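Local structure of Hen1 (Anabaena variabilis, 3JWH) at residues Ser12-Gln15 with Gln16-Asn19; Ile68-Glu71 with Arg72-Leu76; Thr167-Gln170 with Phe171-Ala175. The protein probably transfers a methyl group from S-adenosylmethionine to the 2'-hydroxyl of the 3'-terminal nucleotide of RNA, as a bacterial Hen1 methyltransferase domain. One frame throughout, in Å; residues are numbered along the deposited sequence.

Interaction 1. Residues Ser12-Gln15 with Gln16-Asn19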
# COMPACT_ATOMS: atom_id res chain seq x y z
N SER A 12 3.87 15.43 9.64
CA SER A 12 3.57 15.79 8.26
C SER A 12 2.49 14.86 7.68
O SER A 12 2.10 13.89 8.31
CB SER A 12 4.84 15.69 7.40
OG SER A 12 4.52 15.72 6.02
N LEU A 13 2.02 15.17 6.47
CA LEU A 13 0.99 14.35 5.84
C LEU A 13 1.50 12.95 5.54
O LEU A 13 0.84 11.97 5.86
CB LEU A 13 0.49 15.00 4.55
CG LEU A 13 -0.55 14.19 3.77
CD1 LEU A 13 -1.69 13.77 4.67
CD2 LEU A 13 -1.06 15.02 2.60
N ASN A 14 2.68 12.88 4.92
CA ASN A 14 3.29 11.60 4.57
C ASN A 14 3.54 10.77 5.81
O ASN A 14 3.30 9.56 5.81
CB ASN A 14 4.62 11.82 3.86
CG ASN A 14 4.47 12.62 2.60
OD1 ASN A 14 3.58 12.36 1.79
ND2 ASN A 14 5.35 13.61 2.41
N GLN A 15 4.03 11.42 6.86
CA GLN A 15 4.29 10.72 8.10
C GLN A 15 2.97 10.25 8.68
O GLN A 15 2.92 9.24 9.38
CB GLN A 15 4.99 11.65 9.10
CG GLN A 15 5.31 10.99 10.43
CD GLN A 15 6.21 9.78 10.29
OE1 GLN A 15 7.30 9.87 9.71
NE2 GLN A 15 5.78 8.64 10.82
N GLN A 16 1.90 10.97 8.38
CA GLN A 16 0.60 10.56 8.88
C GLN A 16 0.15 9.31 8.14
O GLN A 16 -0.45 8.41 8.73
CB GLN A 16 -0.44 11.65 8.67
CG GLN A 16 -0.52 12.62 9.82
CD GLN A 16 -1.74 13.51 9.71
OE1 GLN A 16 -2.01 14.31 10.61
NE2 GLN A 16 -2.48 13.38 8.62
N ARG A 17 0.44 9.27 6.85
CA ARG A 17 0.07 8.12 6.04
C ARG A 17 0.82 6.89 6.52
O ARG A 17 0.22 5.87 6.82
CB ARG A 17 0.36 8.39 4.56
CG ARG A 17 -0.38 7.43 3.64
CD ARG A 17 -0.15 7.74 2.17
NE ARG A 17 -0.53 9.10 1.82
CZ ARG A 17 0.32 10.12 1.75
NH1 ARG A 17 1.61 9.93 2.00
NH2 ARG A 17 -0.12 11.33 1.44
N MET A 18 2.14 7.01 6.62
CA MET A 18 2.95 5.89 7.07
C MET A 18 2.50 5.35 8.43
O MET A 18 2.36 4.13 8.60
CB MET A 18 4.42 6.27 7.12
CG MET A 18 5.28 5.38 6.23
SD MET A 18 4.96 5.63 4.48
CE MET A 18 6.10 6.95 4.15
N ASN A 19 2.26 6.24 9.39
CA ASN A 19 1.81 5.81 10.71
C ASN A 19 0.49 5.07 10.59
O ASN A 19 0.24 4.07 11.27
CB ASN A 19 1.62 7.02 11.63
CG ASN A 19 2.93 7.57 12.18
OD1 ASN A 19 3.59 6.92 12.99
ND2 ASN A 19 3.30 8.76 11.73
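Gln16 N to Ser12 O, Arg17 N to Leu13 O (2.9 Å), Met18 N to Asn14 O and Asn19 N to Gln15 O form one run of i to i+4 bonds in the first turns of helix 13-27, with Ser12 at the N-cap and a further, weak bond from Gln16 N to Leu13 O. The side-chain contact rests on Asn14 and Arg17, which lie alongside each other and point the same way. Arg17 NH1 donates to Asn14 OD1 at 3.1 Å, with an N-H...O angle of 179°. The donor sits on a lone pair of the amide oxygen, and that oxygen lies in the guanidinium plane, although the two flat groups are turned 47° apart. The Arg17 chain leaves with CG anti to its backbone N (chi1 -163°) and bends at chi3, which brings the guanidinium back over the first turn. Arg17 NH2, its other terminal nitrogen, lies 3.7 Å from Leu13 CG, an aliphatic neighbour that approaches obliquely. Leu13 CD1 also comes within 4.0 Å of Gln16 NE2, their side chains crossing at about a right angle. On another side of the helix, the Gln15 and Asn19 amides come too near each other for their modelled orientations to be trusted. Arg17 NE forms a salt bridge with Glu110, a residue of the S-adenosyl-L-homocysteine pocket. Arg17 thus backs a pocket residue from the second shell, and the Asn14 bond probably helps hold the rotation of its guanidinium. Leu13 and Arg17 rest on Thr202 of strand 202-209, while Met18, buried and with its side chain about 5 Å from the bound S-adenosyl-L-homocysteine, packs on Asn42, Leu43 and Ile46 of helix 42-49; the helix start thus lies between that helix and the strand.

Interaction 2. Residues Ile68-Glu71 with Arg72-Leu76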
# COMPACT_ATOMS: atom_id res chain seq x y z
N ILE A 68 17.36 3.92 -5.73
CA ILE A 68 17.29 4.93 -4.70
C ILE A 68 16.82 4.30 -3.39
O ILE A 68 17.38 4.56 -2.33
CB ILE A 68 16.35 6.08 -5.14
CG1 ILE A 68 17.00 6.81 -6.33
CG2 ILE A 68 16.09 7.03 -3.99
CD1 ILE A 68 16.14 7.86 -6.97
N ALA A 69 15.80 3.44 -3.46
CA ALA A 69 15.30 2.77 -2.26
C ALA A 69 16.43 2.04 -1.53
O ALA A 69 16.60 2.19 -0.31
CB ALA A 69 14.21 1.78 -2.63
N GLN A 70 17.20 1.26 -2.28
CA GLN A 70 18.32 0.51 -1.72
C GLN A 70 19.32 1.48 -1.08
O GLN A 70 19.89 1.21 -0.03
CB GLN A 70 19.00 -0.30 -2.84
CG GLN A 70 20.04 -1.31 -2.38
CD GLN A 70 19.50 -2.24 -1.32
OE1 GLN A 70 19.43 -1.87 -0.14
NE2 GLN A 70 19.10 -3.44 -1.72
N GLU A 71 19.49 2.63 -1.72
CA GLU A 71 20.41 3.65 -1.25
C GLU A 71 20.06 4.18 0.14
O GLU A 71 20.89 4.13 1.04
CB GLU A 71 20.44 4.80 -2.26
CG GLU A 71 21.53 5.83 -2.01
CD GLU A 71 21.70 6.75 -3.21
OE1 GLU A 71 20.68 7.32 -3.68
OE2 GLU A 71 22.85 6.91 -3.69
N ARG A 72 18.85 4.68 0.32
CA ARG A 72 18.50 5.20 1.64
C ARG A 72 18.30 4.08 2.67
O ARG A 72 18.57 4.28 3.86
CB ARG A 72 17.27 6.12 1.57
CG ARG A 72 16.18 5.72 0.62
CD ARG A 72 15.26 6.91 0.36
NE ARG A 72 14.54 7.34 1.56
CZ ARG A 72 13.54 6.66 2.13
NH1 ARG A 72 13.12 5.52 1.61
NH2 ARG A 72 12.95 7.14 3.22
N LEU A 73 17.86 2.91 2.22
CA LEU A 73 17.68 1.81 3.14
C LEU A 73 19.03 1.46 3.72
O LEU A 73 19.12 0.92 4.82
CB LEU A 73 17.07 0.58 2.44
CG LEU A 73 15.55 0.59 2.24
CD1 LEU A 73 15.11 -0.57 1.36
CD2 LEU A 73 14.86 0.51 3.58
N ASP A 74 20.09 1.78 2.99
CA ASP A 74 21.43 1.48 3.46
C ASP A 74 21.95 2.50 4.45
O ASP A 74 23.02 2.32 5.02
CB ASP A 74 22.40 1.36 2.28
CG ASP A 74 22.33 0.00 1.62
OD1 ASP A 74 22.24 -0.99 2.35
OD2 ASP A 74 22.38 -0.07 0.38
N ARG A 75 21.21 3.58 4.64
CA ARG A 75 21.62 4.60 5.60
C ARG A 75 21.25 4.12 7.00
O ARG A 75 21.57 4.76 8.00
CB ARG A 75 20.94 5.93 5.27
CG ARG A 75 21.36 6.51 3.92
CD ARG A 75 20.49 7.70 3.52
NE ARG A 75 20.83 8.22 2.20
CZ ARG A 75 20.11 9.13 1.55
NH1 ARG A 75 19.00 9.62 2.11
NH2 ARG A 75 20.48 9.55 0.35
N LEU A 76 20.59 2.96 7.07
CA LEU A 76 20.19 2.38 8.34
C LEU A 76 21.31 1.55 8.96
O LEU A 76 22.16 0.99 8.27
CB LEU A 76 18.96 1.48 8.17
CG LEU A 76 17.69 2.10 7.61
CD1 LEU A 76 16.65 1.01 7.44
CD2 LEU A 76 17.17 3.17 8.52
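Arg72 leans back over Ile68 and Ala69, one turn earlier in helix 63-73. Arg72 CB lies 3.7 Å from Glu71 C. Arg72 CG, placed between the backbone N and the carbonyl carbon (chi1 39°), sits over two carbonyl oxygens, 3.4 Å from Ile68 O and 3.7 Å from Ala69 O. Arg72 CD follows at 4.4 Å from Ile68 CG2, an aliphatic touch. The chain then bends at chi3 and carries the guanidinium off the helix, where NH1 donates a hydrogen bond to Gln40 O and the side chain lies against Asn42 and Lys45 of helix 42-49. In this Rossmann-like methyltransferase fold, helix 63-73 makes the right-handed crossover between the parallel strands 55-60 and 86-90, and Arg72 links it to the segment at Gln40 and to the preceding crossover helix 42-49. Arg72 N and Leu73 N give i to i+4 bonds, to Ile68 O and Ala69 O. Asp74 N makes two weak bonds, to Gln70 O (i to i+4) and to Glu71 O (i to i+3), and a type I turn runs from Leu73 to Leu76. Leu73, buried, sets CB 3.2 Å from Ala69 O and packs on Leu86 of strand 86-90. Asp74 OD2 lies 2.8 Å from Gln70 O and 3.5 Å from Gln70 OE1, acceptors all, a crowding that makes its modelled position doubtful.

Interaction 3. Residues Thr167-Gln170 with Phe171-Ala175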
# COMPACT_ATOMS: atom_id res chain seq x y z
N THR A 167 -12.22 10.88 -5.95
CA THR A 167 -13.14 11.48 -4.98
C THR A 167 -13.43 10.40 -3.94
O THR A 167 -13.14 9.23 -4.18
CB THR A 167 -14.47 11.91 -5.64
OG1 THR A 167 -15.08 10.77 -6.26
CG2 THR A 167 -14.22 12.99 -6.69
N ARG A 168 -13.99 10.78 -2.80
CA ARG A 168 -14.30 9.80 -1.76
C ARG A 168 -15.30 8.78 -2.27
O ARG A 168 -15.28 7.60 -1.87
CB ARG A 168 -14.88 10.49 -0.53
CG ARG A 168 -13.89 11.32 0.25
CD ARG A 168 -14.63 12.19 1.25
NE ARG A 168 -15.49 13.15 0.57
CZ ARG A 168 -16.38 13.95 1.17
NH1 ARG A 168 -16.53 13.90 2.49
NH2 ARG A 168 -17.10 14.79 0.45
N SER A 169 -16.18 9.23 -3.15
CA SER A 169 -17.21 8.38 -3.72
C SER A 169 -16.58 7.37 -4.67
O SER A 169 -16.83 6.18 -4.57
CB SER A 169 -18.23 9.24 -4.48
OG SER A 169 -19.22 8.43 -5.09
N GLN A 170 -15.75 7.86 -5.59
CA GLN A 170 -15.08 7.01 -6.55
C GLN A 170 -14.26 5.92 -5.86
O GLN A 170 -14.36 4.74 -6.21
CB GLN A 170 -14.20 7.85 -7.47
CG GLN A 170 -15.02 8.64 -8.48
CD GLN A 170 -14.21 9.64 -9.28
OE1 GLN A 170 -14.71 10.23 -10.24
NE2 GLN A 170 -12.95 9.84 -8.90
N PHE A 171 -13.46 6.32 -4.87
CA PHE A 171 -12.63 5.39 -4.13
C PHE A 171 -13.45 4.32 -3.41
O PHE A 171 -13.13 3.13 -3.46
CB PHE A 171 -11.80 6.13 -3.08
CG PHE A 171 -10.85 5.24 -2.32
CD1 PHE A 171 -9.85 4.53 -2.99
CD2 PHE A 171 -10.95 5.11 -0.95
CE1 PHE A 171 -8.97 3.71 -2.29
CE2 PHE A 171 -10.08 4.29 -0.23
CZ PHE A 171 -9.08 3.59 -0.91
N GLN A 172 -14.50 4.76 -2.72
CA GLN A 172 -15.35 3.83 -1.99
C GLN A 172 -16.16 2.89 -2.88
O GLN A 172 -16.43 1.76 -2.49
CB GLN A 172 -16.25 4.58 -1.01
CG GLN A 172 -15.50 4.89 0.29
CD GLN A 172 -16.31 5.62 1.33
OE1 GLN A 172 -17.42 5.20 1.68
NE2 GLN A 172 -15.76 6.72 1.85
N ASN A 173 -16.54 3.34 -4.07
CA ASN A 173 -17.28 2.48 -4.98
C ASN A 173 -16.31 1.45 -5.54
O ASN A 173 -16.65 0.29 -5.74
CB ASN A 173 -17.88 3.28 -6.15
CG ASN A 173 -18.96 4.25 -5.72
OD1 ASN A 173 -19.65 4.04 -4.70
ND2 ASN A 173 -19.15 5.30 -6.51
N TRP A 174 -15.08 1.91 -5.81
CA TRP A 174 -14.04 1.05 -6.33
C TRP A 174 -13.80 -0.09 -5.35
O TRP A 174 -13.76 -1.25 -5.75
CB TRP A 174 -12.73 1.82 -6.52
CG TRP A 174 -11.57 0.92 -6.85
CD1 TRP A 174 -11.32 0.30 -8.05
CD2 TRP A 174 -10.57 0.44 -5.94
NE1 TRP A 174 -10.23 -0.54 -7.93
CE2 TRP A 174 -9.76 -0.48 -6.65
CE3 TRP A 174 -10.28 0.69 -4.59
CZ2 TRP A 174 -8.68 -1.14 -6.05
CZ3 TRP A 174 -9.20 0.03 -3.99
CH2 TRP A 174 -8.42 -0.88 -4.73
N ALA A 175 -13.65 0.27 -4.07
CA ALA A 175 -13.38 -0.71 -3.02
C ALA A 175 -14.55 -1.63 -2.74
O ALA A 175 -14.35 -2.81 -2.46
CB ALA A 175 -12.96 0.00 -1.74
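Thr167 O takes Phe171 N at 3.0 Å, the first i to i+4 bond of helix 168-181. Thr167 is also the N-cap: its OG1 accepts from Gln170 N at 3.1 Å, with an N-H...O angle of 163°. The hydroxyl oxygen reaches that amide because it stands between the backbone N and the carbonyl carbon (chi1 58°). Arg168 comes next. Its carbonyl oxygen receives Gln172 N at 3.1 Å, and the Gln172 chain runs past the same oxygen, with Gln172 CB 3.3 Å away. The Arg168 side chain leaves the helix for a salt bridge to Glu144 and lies on Gln203 of strand 202-209. Ser169 O accepts Asn173 N, and Asn173 folds its amide back toward that carbonyl: CG, anti to its own carbonyl carbon, lies 3.1 Å from Ser169 O. Asn173 ND2 stands 3.4 Å from Ser169 OG. Gln170 O closes the next turn with Trp174 N, and Trp174 CB passes 3.4 Å from that oxygen. On the inner side Phe171 inserts against Val138 and Thr140 of strand 135-141 and Ala205 of strand 202-209, and Trp174 packs on Val138, meets Trp166 edge-to-face and donates from NE1 to Glu124. The helix is thus amphipathic, an aromatic face lying on the sheet of the Rossmann-like fold. The contact between the two segments itself is almost wholly backbone hydrogen bonding: the hydroxyl of Thr167 satisfies one amide of the opening turn, whereas the charge of Arg168 and the indole N-H of Trp174 are answered by acidic residues from other parts of the chain.

From the N terminus the contacts come in series, and none nests in or crosses another. Each is local and closes no long loop. Interaction 1 starts helix 13-27, ahead of the first strand of the sheet; interaction 2 lies in the last part of the crossover helix 63-73 and the turn from Leu73 to Leu76; interaction 3 starts helix 168-181, ahead of the antiparallel strands 184-188 and 202-209. Interactions 1 and 2 both reach helix 42-49, with their nearest atoms about 7 Å apart, while interactions 1 and 3 both reach strand 202-209. Interactions 2 and 3, whose centres are 34 Å apart, lie on opposite sides of the chain's centre.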